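Local coordinates for lipid-transfer protein (Thermomonospora curvata, PDB 6OK1) that is of unknown function but probably belongs to the lipid-transfer proteins related to the thiolase superfamily, at residues A138-P142 with F143-T147; E207-L211 with L212-Q216; P299-L302 with P303-E307; G309-R313 with G314-D318. One frame throughout, in Å; residues are numbered along the deposited sequence.

How the contacts relate
The four contacts are short local segments, turns or a helix start, that follow one another along the chain, contacts 1 and 2 in the N-terminal thiolase half and contacts 3 and 4 in the C-terminal one. Contact 1 stands apart, about 26 Å from the chain's centre, in the loop leading into helix 148-163. Contact 2, its centre about 19 Å from that of contact 1, contains the short strand 209-210. Contacts 3 and 4 have centres about 8 Å apart, because helix 301-307 and helix 316-321 are consecutive. The halves are joined twice: helix 148-163, of the N-terminal half, packs on contacts 1, 2 and 3, and Leu209 of contact 2 packs on Pro299 of contact 3.

Contact 1 (A138-P142 with F143-T147); sequences AWLLP and FGLNT
Two backbone N-H groups converge on Leu140 O: Phe143 N donates to it over 3.1 Å, and Leu145 N donates to it over the same 3.1 Å. They come from opposite faces of the carbonyl plane, each well out of it, so one oxygen serves both. Gly144 N adds a bond to Leu141 O, at 3.0 Å and 163° the straightest of the three. With Gly144 at positive phi (78°), the bonds from Leu145 N to Leu140 O and from Gly144 N to Leu141 O have the pattern of a Schellman motif ending a short 3-10 turn, and glycine suits the left-handed position.

Phe143 lies over Pro142, whose CB makes a CH-pi contact 4.3 Å from the ring centroid. With Phe143 CG anti to its own carbonyl carbon (chi1 -51°), the ring turns back along the chain until CD2 lies 3.4 Å from Trp139 O. Two apolar contacts follow: Leu140 CD2 meets Leu145 CD2 at 4.1 Å, and Leu141 CD2 approaches Asn146 CB at 3.6 Å with the side chains nearly perpendicular.

Further out, Trp139 meets aromatic rings of another protein chain, while Phe143 O and Gly144 O accept hydrogen bonds from that chain. Within the chain, Leu145 O accepts from Trp151 NE1, and Leu140 packs on the same tryptophan. The turn lies in the loop between helix 132-135 and helix 148-163, with Thr147 as N-cap of the latter.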
loop_
_atom_site.group_PDB
_atom_site.type_symbol
_atom_site.label_atom_id
_atom_site.label_comp_id
_atom_site.label_asym_id
_atom_site.label_seq_id
_atom_site.Cartn_x
_atom_site.Cartn_y
_atom_site.Cartn_z
ATOM N N ALA A 138 -8.277 -19.373 3.341
ATOM C CA ALA A 138 -9.153 -20.538 3.385
ATOM C C ALA A 138 -8.406 -21.833 3.114
ATOM O O ALA A 138 -8.886 -22.894 3.521
ATOM C CB ALA A 138 -10.272 -20.383 2.375
ATOM N N TRP A 139 -7.253 -21.762 2.456
ATOM C CA TRP A 139 -6.486 -22.966 2.105
ATOM C C TRP A 139 -5.521 -23.367 3.200
ATOM O O TRP A 139 -4.842 -24.396 3.075
ATOM C CB TRP A 139 -5.733 -22.753 0.758
ATOM C CG TRP A 139 -6.741 -22.303 -0.239
ATOM C CD1 TRP A 139 -6.832 -21.061 -0.802
ATOM C CD2 TRP A 139 -7.887 -23.033 -0.668
ATOM N NE1 TRP A 139 -7.973 -20.979 -1.557
ATOM C CE2 TRP A 139 -8.632 -22.184 -1.511
ATOM C CE3 TRP A 139 -8.364 -24.327 -0.431
ATOM C CZ2 TRP A 139 -9.828 -22.584 -2.097
ATOM C CZ3 TRP A 139 -9.532 -24.736 -1.030
ATOM C CH2 TRP A 139 -10.265 -23.866 -1.843
ATOM N N LEU A 140 -5.459 -22.586 4.269
ATOM C CA LEU A 140 -4.411 -22.689 5.270
ATOM C C LEU A 140 -5.007 -22.880 6.654
ATOM O O LEU A 140 -4.776 -23.912 7.285
ATOM C CB LEU A 140 -3.538 -21.424 5.219
ATOM C CG LEU A 140 -3.050 -21.002 3.842
ATOM C CD1 LEU A 140 -2.196 -19.730 3.955
ATOM C CD2 LEU A 140 -2.237 -22.103 3.204
ATOM N N LEU A 141 -5.815 -21.943 7.119
ATOM C CA LEU A 141 -6.217 -21.956 8.526
ATOM C C LEU A 141 -7.107 -23.140 8.905
ATOM O O LEU A 141 -6.993 -23.653 10.034
ATOM C CB LEU A 141 -6.898 -20.620 8.877
ATOM C CG LEU A 141 -6.039 -19.377 8.593
ATOM C CD1 LEU A 141 -6.768 -18.143 9.185
ATOM C CD2 LEU A 141 -4.614 -19.466 9.121
ATOM N N PRO A 142 -8.002 -23.616 8.036
ATOM C CA PRO A 142 -8.821 -24.774 8.409
ATOM C C PRO A 142 -8.030 -26.009 8.681
ATOM O O PRO A 142 -8.557 -26.939 9.310
ATOM C CB PRO A 142 -9.747 -24.963 7.197
ATOM C CG PRO A 142 -9.824 -23.589 6.585
ATOM C CD PRO A 142 -8.440 -23.025 6.755
ATOM N N PHE A 143 -6.801 -26.062 8.179
ATOM C CA PHE A 143 -5.935 -27.203 8.333
ATOM C C PHE A 143 -4.874 -26.970 9.390
ATOM O O PHE A 143 -4.020 -27.833 9.594
ATOM C CB PHE A 143 -5.318 -27.539 6.962
ATOM C CG PHE A 143 -6.360 -27.651 5.882
ATOM C CD1 PHE A 143 -7.198 -28.759 5.824
ATOM C CD2 PHE A 143 -6.573 -26.608 4.990
ATOM C CE1 PHE A 143 -8.177 -28.860 4.835
ATOM C CE2 PHE A 143 -7.592 -26.688 4.044
ATOM C CZ PHE A 143 -8.385 -27.822 3.981
ATOM N N GLY A 144 -4.890 -25.817 10.055
ATOM C CA GLY A 144 -3.892 -25.538 11.058
ATOM C C GLY A 144 -2.556 -25.113 10.511
ATOM O O GLY A 144 -1.568 -25.146 11.248
ATOM N N LEU A 145 -2.484 -24.703 9.243
ATOM C CA LEU A 145 -1.233 -24.225 8.669
ATOM C C LEU A 145 -1.274 -22.707 8.801
ATOM O O LEU A 145 -1.639 -21.972 7.876
ATOM C CB LEU A 145 -1.076 -24.678 7.213
ATOM C CG LEU A 145 0.361 -24.544 6.696
ATOM C CD1 LEU A 145 1.285 -25.604 7.276
ATOM C CD2 LEU A 145 0.477 -24.568 5.140
ATOM N N ASN A 146 -0.985 -22.244 10.016
ATOM C CA ASN A 146 -1.342 -20.876 10.404
ATOM C C ASN A 146 -0.160 -19.978 10.747
ATOM O O ASN A 146 -0.382 -18.787 11.003
ATOM C CB ASN A 146 -2.351 -20.900 11.568
ATOM C CG ASN A 146 -1.782 -21.402 12.864
ATOM O OD1 ASN A 146 -0.967 -22.303 12.887
ATOM N ND2 ASN A 146 -2.253 -20.826 13.979
ATOM N N THR A 147 1.075 -20.455 10.662
ATOM C CA THR A 147 2.186 -19.572 10.978
ATOM C C THR A 147 3.208 -19.468 9.852
ATOM O O THR A 147 3.378 -20.404 9.057
ATOM C CB THR A 147 2.935 -20.054 12.219
ATOM O OG1 THR A 147 3.638 -21.262 11.917
ATOM C CG2 THR A 147 1.966 -20.306 13.374
#

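Contact 2 (E207-L211 with L212-Q216); sequences EPLHL and LDCCQ
Asp213 folds back over the residue three before it, and its CB already lies 3.4 Å from His210 O, with Leu209 CG at 4.2 Å from that same CB. Its CG stands anti to the carbonyl carbon of Asp213 and beside the backbone N (chi1 -70°), which swings the carboxylate toward the strand. There OD2 accepts His210 N over 2.8 Å, through the lone pair that faces away from the other oxygen. The bond is returned by the backbone, since Asp213 N donates to His210 O at 2.9 Å. OD2 also lies near the plane of the His210 imidazole, at its edge, the ring and carboxylate planes being 58° apart.

This reciprocal pair marks the change from strand 209-210 to a 3-10 turn in the N-terminal thiolase half, ahead of strand 219-228. Cys214 N takes the next step by donating to Leu211 O at 3.1 Å. Aspartate suits the place because its short chain lets OD2 reach the N-H of His210 three residues back.

A water bridges OD2 to Pro208 O, donating to OD2 at 2.6 Å. Pro208 follows a cis peptide bond. OD1, at the other tip, is hydrogen-bonded to Thr298 OG1 and His199 NE2. His210 in turn is held by ND1 to Ser202 O and stacks on Trp204. Cys214 SG packs on Leu209 CD2 at 4.4 Å.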
loop_
_atom_site.group_PDB
_atom_site.type_symbol
_atom_site.label_atom_id
_atom_site.label_comp_id
_atom_site.label_asym_id
_atom_site.label_seq_id
_atom_site.Cartn_x
_atom_site.Cartn_y
_atom_site.Cartn_z
ATOM N N GLU A 207 8.745 -29.134 12.207
ATOM C CA GLU A 207 9.809 -29.812 11.492
ATOM C C GLU A 207 9.784 -29.350 10.042
ATOM O O GLU A 207 8.702 -29.302 9.437
ATOM C CB GLU A 207 9.656 -31.334 11.549
ATOM C CG GLU A 207 9.720 -31.896 12.975
ATOM C CD GLU A 207 9.665 -33.425 13.001
ATOM O OE1 GLU A 207 10.362 -34.063 12.188
ATOM O OE2 GLU A 207 8.895 -33.983 13.797
ATOM N N PRO A 208 10.941 -29.044 9.437
ATOM C CA PRO A 208 12.310 -29.269 9.949
ATOM C C PRO A 208 12.970 -28.071 10.628
ATOM O O PRO A 208 14.200 -27.957 10.591
ATOM C CB PRO A 208 13.070 -29.626 8.680
ATOM C CG PRO A 208 12.427 -28.719 7.642
ATOM C CD PRO A 208 10.961 -28.745 7.989
ATOM N N LEU A 209 12.180 -27.175 11.208
ATOM C CA LEU A 209 12.698 -25.951 11.823
ATOM C C LEU A 209 12.745 -26.088 13.343
ATOM O O LEU A 209 11.716 -26.324 13.987
ATOM C CB LEU A 209 11.842 -24.736 11.449
ATOM C CG LEU A 209 12.074 -24.135 10.064
ATOM C CD1 LEU A 209 11.810 -25.117 8.957
ATOM C CD2 LEU A 209 11.198 -22.911 9.893
ATOM N N HIS A 210 13.933 -25.869 13.906
ATOM C CA HIS A 210 14.147 -25.719 15.334
ATOM C C HIS A 210 13.797 -24.297 15.770
ATOM O O HIS A 210 13.722 -23.370 14.965
ATOM C CB HIS A 210 15.618 -25.980 15.680
ATOM C CG HIS A 210 16.076 -27.392 15.465
ATOM N ND1 HIS A 210 16.139 -28.307 16.492
ATOM C CD2 HIS A 210 16.543 -28.031 14.366
ATOM C CE1 HIS A 210 16.600 -29.458 16.031
ATOM N NE2 HIS A 210 16.832 -29.326 14.736
ATOM N N LEU A 211 13.706 -24.109 17.081
ATOM C CA LEU A 211 13.553 -22.759 17.622
ATOM C C LEU A 211 14.632 -21.816 17.096
ATOM O O LEU A 211 14.337 -20.682 16.703
ATOM C CB LEU A 211 13.593 -22.837 19.141
ATOM C CG LEU A 211 13.521 -21.507 19.867
ATOM C CD1 LEU A 211 12.271 -20.748 19.490
ATOM C CD2 LEU A 211 13.536 -21.785 21.340
ATOM N N LEU A 212 15.883 -22.274 17.031
ATOM C CA LEU A 212 16.949 -21.384 16.606
ATOM C C LEU A 212 17.034 -21.203 15.080
ATOM O O LEU A 212 17.912 -20.474 14.622
ATOM C CB LEU A 212 18.301 -21.868 17.186
ATOM C CG LEU A 212 18.470 -21.489 18.656
ATOM C CD1 LEU A 212 19.663 -22.199 19.240
ATOM C CD2 LEU A 212 18.630 -19.985 18.812
ATOM N N ASP A 213 16.106 -21.786 14.293
ATOM C CA ASP A 213 15.944 -21.431 12.879
ATOM C C ASP A 213 15.034 -20.231 12.680
ATOM O O ASP A 213 14.897 -19.761 11.541
ATOM C CB ASP A 213 15.357 -22.611 12.096
ATOM C CG ASP A 213 16.334 -23.735 11.962
ATOM O OD1 ASP A 213 17.461 -23.436 11.542
ATOM O OD2 ASP A 213 15.974 -24.881 12.300
ATOM N N CYS A 214 14.418 -19.735 13.750
ATOM C CA CYS A 214 13.349 -18.750 13.682
ATOM C C CYS A 214 13.770 -17.477 14.389
ATOM O O CYS A 214 14.256 -17.538 15.517
ATOM C CB CYS A 214 12.074 -19.260 14.351
ATOM S SG CYS A 214 11.506 -20.836 13.733
ATOM N N CYS A 215 13.536 -16.329 13.756
ATOM C CA CYS A 215 13.865 -15.075 14.429
ATOM C C CYS A 215 12.738 -14.685 15.400
ATOM O O CYS A 215 11.602 -15.153 15.310
ATOM C CB CYS A 215 14.146 -13.950 13.409
ATOM S SG CYS A 215 12.686 -13.262 12.654
ATOM N N GLN A 216 13.076 -13.852 16.369
ATOM C CA GLN A 216 12.078 -13.324 17.294
ATOM C C GLN A 216 11.558 -11.992 16.764
ATOM O O GLN A 216 12.175 -11.350 15.910
ATOM C CB GLN A 216 12.679 -13.104 18.685
ATOM C CG GLN A 216 13.240 -14.344 19.403
ATOM C CD GLN A 216 13.636 -14.037 20.856
ATOM O OE1 GLN A 216 13.379 -12.948 21.360
ATOM N NE2 GLN A 216 14.262 -14.995 21.521
HETATM O O HOH W 1 16.719 -27.088 11.042
#

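Contact 3 (P299-L302 with P303-E307); sequences PLVL and PQLEE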
loop_
_atom_site.group_PDB
_atom_site.type_symbol
_atom_site.label_atom_id
_atom_site.label_comp_id
_atom_site.label_asym_id
_atom_site.label_seq_id
_atom_site.Cartn_x
_atom_site.Cartn_y
_atom_site.Cartn_z
ATOM N N PRO A 299 16.073 -21.572 6.532
ATOM C CA PRO A 299 16.221 -22.518 5.411
ATOM C C PRO A 299 16.232 -21.868 4.054
ATOM O O PRO A 299 16.872 -22.403 3.145
ATOM C CB PRO A 299 15.022 -23.451 5.566
ATOM C CG PRO A 299 14.679 -23.359 7.034
ATOM C CD PRO A 299 14.936 -21.933 7.401
ATOM N N LEU A 300 15.509 -20.764 3.859
ATOM C CA LEU A 300 15.447 -20.180 2.531
ATOM C C LEU A 300 16.693 -19.381 2.194
ATOM O O LEU A 300 16.797 -18.865 1.084
ATOM C CB LEU A 300 14.198 -19.299 2.387
ATOM C CG LEU A 300 12.869 -20.050 2.579
ATOM C CD1 LEU A 300 11.644 -19.142 2.411
ATOM C CD2 LEU A 300 12.757 -21.221 1.633
ATOM N N VAL A 301 17.651 -19.292 3.114
ATOM C CA VAL A 301 18.940 -18.717 2.739
ATOM C C VAL A 301 19.622 -19.585 1.700
ATOM O O VAL A 301 20.328 -19.069 0.823
ATOM C CB VAL A 301 19.811 -18.517 3.987
ATOM C CG1 VAL A 301 21.251 -18.103 3.598
ATOM C CG2 VAL A 301 19.192 -17.452 4.888
ATOM N N LEU A 302 19.432 -20.917 1.766
ATOM C CA LEU A 302 20.136 -21.806 0.865
ATOM C C LEU A 302 19.680 -21.609 -0.588
ATOM O O LEU A 302 20.523 -21.369 -1.444
ATOM C CB LEU A 302 20.004 -23.261 1.328
ATOM C CG LEU A 302 21.007 -23.710 2.401
ATOM C CD1 LEU A 302 20.721 -23.039 3.733
ATOM C CD2 LEU A 302 20.975 -25.217 2.617
ATOM N N PRO A 303 18.381 -21.694 -0.885
ATOM C CA PRO A 303 17.985 -21.424 -2.283
ATOM C C PRO A 303 18.265 -19.997 -2.729
ATOM O O PRO A 303 18.452 -19.772 -3.929
ATOM C CB PRO A 303 16.483 -21.756 -2.292
ATOM C CG PRO A 303 16.055 -21.714 -0.820
ATOM C CD PRO A 303 17.272 -22.202 -0.077
ATOM N N GLN A 304 18.322 -19.023 -1.814
ATOM C CA GLN A 304 18.709 -17.679 -2.219
ATOM C C GLN A 304 20.097 -17.685 -2.842
ATOM O O GLN A 304 20.322 -17.070 -3.888
ATOM C CB GLN A 304 18.686 -16.730 -1.034
ATOM C CG GLN A 304 17.311 -16.258 -0.638
ATOM C CD GLN A 304 17.427 -15.223 0.433
ATOM O OE1 GLN A 304 17.781 -14.069 0.168
ATOM N NE2 GLN A 304 17.211 -15.644 1.663
ATOM N N LEU A 305 21.044 -18.379 -2.210
ATOM C CA LEU A 305 22.398 -18.427 -2.765
ATOM C C LEU A 305 22.397 -19.018 -4.167
ATOM O O LEU A 305 23.144 -18.574 -5.058
ATOM C CB LEU A 305 23.308 -19.234 -1.831
ATOM C CG LEU A 305 23.632 -18.565 -0.489
ATOM C CD1 LEU A 305 24.109 -19.596 0.530
ATOM C CD2 LEU A 305 24.680 -17.443 -0.690
ATOM N N GLU A 306 21.556 -20.014 -4.382
ATOM C CA GLU A 306 21.473 -20.667 -5.679
ATOM C C GLU A 306 20.784 -19.784 -6.712
ATOM O O GLU A 306 21.257 -19.669 -7.855
ATOM C CB GLU A 306 20.768 -22.003 -5.500
ATOM C CG GLU A 306 21.526 -22.880 -4.516
ATOM C CD GLU A 306 20.769 -24.117 -4.089
ATOM O OE1 GLU A 306 19.728 -24.407 -4.703
ATOM O OE2 GLU A 306 21.236 -24.829 -3.178
ATOM N N GLU A 307 19.685 -19.137 -6.328
ATOM C CA GLU A 307 18.983 -18.247 -7.244
ATOM C C GLU A 307 19.865 -17.100 -7.698
ATOM O O GLU A 307 19.720 -16.626 -8.834
ATOM C CB GLU A 307 17.726 -17.689 -6.578
ATOM C CG GLU A 307 16.612 -18.729 -6.375
ATOM C CD GLU A 307 15.982 -19.223 -7.663
ATOM O OE1 GLU A 307 16.226 -18.631 -8.746
ATOM O OE2 GLU A 307 15.252 -20.238 -7.612
#
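Leu300 and Gln304 meet at the start of alpha-helix 301-307, in the C-terminal thiolase half. Leu300 O accepts twice from the same residue: the backbone N of Gln304 donates to Leu300 O over 3.3 Å, and the side-chain NE2 of Gln304 over an equal 3.3 Å. They approach from opposite faces of the carbonyl. Gln304 CG stands anti to the carbonyl carbon (chi1 -78°) and the chain runs on extended, bringing NE2 back to Leu300 O. Glutamine suits the place because its amide has both kinds of polar atom: NE2 also donates to Tyr294 O, and OE1 is hydrogen-bonded to Thr375 OG1.

Val301 O is met by Leu305 N at 3.2 Å and Leu302 O, weakly, by Glu306 N. Proline fits position 303, for in the first turn its lack of an N-H costs little; Pro299 O receives Leu302 N instead. The buried Glu306 carboxylate has three partners: Tyr159 OH at OE2, and the N-H groups of Gly314 and Ala316. Glu307 OE2 accepts Ile267 N and pairs with Arg313.

Apolar residues pack outward: Leu302 on Phe170 and Val173, Leu305 on Ile320. Leu300, which touches Val152 of helix 148-163, rests its CD2 4.1 Å from Pro303 CG.

Contact 4 (G309-R313 with G314-D318); sequences GFCAR and GEAKD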
loop_
_atom_site.group_PDB
_atom_site.type_symbol
_atom_site.label_atom_id
_atom_site.label_comp_id
_atom_site.label_asym_id
_atom_site.label_seq_id
_atom_site.Cartn_x
_atom_site.Cartn_y
_atom_site.Cartn_z
ATOM N N GLY A 309 23.118 -17.117 -8.024
ATOM C CA GLY A 309 24.259 -17.547 -8.800
ATOM C C GLY A 309 25.559 -17.729 -8.038
ATOM O O GLY A 309 26.624 -17.824 -8.675
ATOM N N PHE A 310 25.528 -17.771 -6.709
ATOM C CA PHE A 310 26.756 -17.951 -5.940
ATOM C C PHE A 310 27.203 -19.402 -5.859
ATOM O O PHE A 310 28.372 -19.662 -5.549
ATOM C CB PHE A 310 26.582 -17.388 -4.534
ATOM C CG PHE A 310 26.388 -15.916 -4.513
ATOM C CD1 PHE A 310 27.419 -15.062 -4.892
ATOM C CD2 PHE A 310 25.181 -15.371 -4.127
ATOM C CE1 PHE A 310 27.236 -13.687 -4.883
ATOM C CE2 PHE A 310 24.990 -13.989 -4.123
ATOM C CZ PHE A 310 26.019 -13.152 -4.506
ATOM N N CYS A 311 26.310 -20.348 -6.125
ATOM C CA CYS A 311 26.658 -21.764 -6.189
ATOM C C CYS A 311 25.608 -22.449 -7.056
ATOM O O CYS A 311 24.603 -21.840 -7.433
ATOM C CB CYS A 311 26.728 -22.368 -4.792
ATOM S SG CYS A 311 25.127 -22.245 -3.939
ATOM N N ALA A 312 25.843 -23.723 -7.362
ATOM C CA ALA A 312 24.952 -24.506 -8.205
ATOM C C ALA A 312 23.683 -24.908 -7.451
ATOM O O ALA A 312 23.648 -24.939 -6.217
ATOM C CB ALA A 312 25.664 -25.769 -8.704
ATOM N N ARG A 313 22.633 -25.234 -8.215
ATOM C CA ARG A 313 21.393 -25.739 -7.624
ATOM C C ARG A 313 21.673 -26.916 -6.704
ATOM O O ARG A 313 22.376 -27.861 -7.080
ATOM C CB ARG A 313 20.420 -26.189 -8.716
ATOM C CG ARG A 313 19.857 -25.122 -9.546
ATOM C CD ARG A 313 18.834 -24.368 -8.764
ATOM N NE ARG A 313 18.345 -23.263 -9.548
ATOM C CZ ARG A 313 17.567 -22.320 -9.064
ATOM N NH1 ARG A 313 17.194 -22.364 -7.783
ATOM N NH2 ARG A 313 17.179 -21.348 -9.869
ATOM N N GLY A 314 21.091 -26.869 -5.508
ATOM C CA GLY A 314 21.249 -27.910 -4.506
ATOM C C GLY A 314 22.572 -27.944 -3.775
ATOM O O GLY A 314 22.751 -28.806 -2.905
ATOM N N GLU A 315 23.508 -27.046 -4.086
ATOM C CA GLU A 315 24.818 -27.074 -3.462
ATOM C C GLU A 315 25.062 -25.944 -2.465
ATOM O O GLU A 315 26.195 -25.779 -2.003
ATOM C CB GLU A 315 25.890 -27.080 -4.568
ATOM C CG GLU A 315 25.643 -28.237 -5.521
ATOM C CD GLU A 315 26.834 -28.606 -6.366
ATOM O OE1 GLU A 315 27.754 -27.783 -6.492
ATOM O OE2 GLU A 315 26.839 -29.731 -6.905
ATOM N N ALA A 316 24.031 -25.180 -2.082
ATOM C CA ALA A 316 24.220 -24.182 -1.037
ATOM C C ALA A 316 24.741 -24.798 0.243
ATOM O O ALA A 316 25.524 -24.165 0.962
ATOM C CB ALA A 316 22.913 -23.437 -0.768
ATOM N N LYS A 317 24.311 -26.014 0.569
ATOM C CA LYS A 317 24.784 -26.636 1.796
ATOM C C LYS A 317 26.300 -26.787 1.765
ATOM O O LYS A 317 26.977 -26.626 2.788
ATOM C CB LYS A 317 24.122 -27.997 1.999
ATOM C CG LYS A 317 24.497 -29.039 0.940
ATOM C CD LYS A 317 23.632 -30.307 1.108
ATOM C CE LYS A 317 23.938 -31.357 0.039
ATOM N NZ LYS A 317 25.343 -31.828 0.181
ATOM N N ASP A 318 26.845 -27.055 0.585
ATOM C CA ASP A 318 28.293 -27.207 0.438
ATOM C C ASP A 318 29.005 -25.858 0.478
ATOM O O ASP A 318 30.053 -25.723 1.120
ATOM C CB ASP A 318 28.578 -27.946 -0.865
ATOM C CG ASP A 318 27.831 -29.258 -0.956
ATOM O OD1 ASP A 318 27.992 -30.089 -0.046
ATOM O OD2 ASP A 318 27.060 -29.457 -1.911
HETATM O O HOH W 2 28.330 -25.091 -6.210
#
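Ala312 to Glu315 form a type II beta turn, closed by Glu315 N donating to Ala312 O at 3.0 Å with an N-H...O angle of 158°. Gly314 holds the third position with phi 75°, where a residue lacking CB fits best because the Arg313 carbonyl leaves little room.

Before the turn, Cys311 points its thiol at the start of helix 316-321: SG lies 3.6 Å from Ala316 CA and 4.0 Å from Ala316 CB. The torsion that sends it there puts SG between the backbone N and the carbonyl carbon (chi1 61°). Small residues at both positions permit this close fit.

Glu315, the N-cap residue of that helix, extends its chain along the turn so that OE1 comes 3.6 Å from Ala312 CB. A water bridges the same two residues, accepting from Ala312 N at 3.1 Å and donating to Glu315 OE1 at 2.8 Å. Within the first helical turn, Lys317 NZ makes a salt bridge to Asp318 OD1 from the syn side.

Ties to the preceding helix fix the turn. Arg313, bent at chi2, uses NH1 for Glu307, and Glu306 takes Gly314 N on OE1 and Ala316 N on OE2. A buried carboxylate receiving these N-H groups, the second at the helix start, would probably be stabilised in its charged form, so electrostatics probably helps join the two helices, beside direct packing.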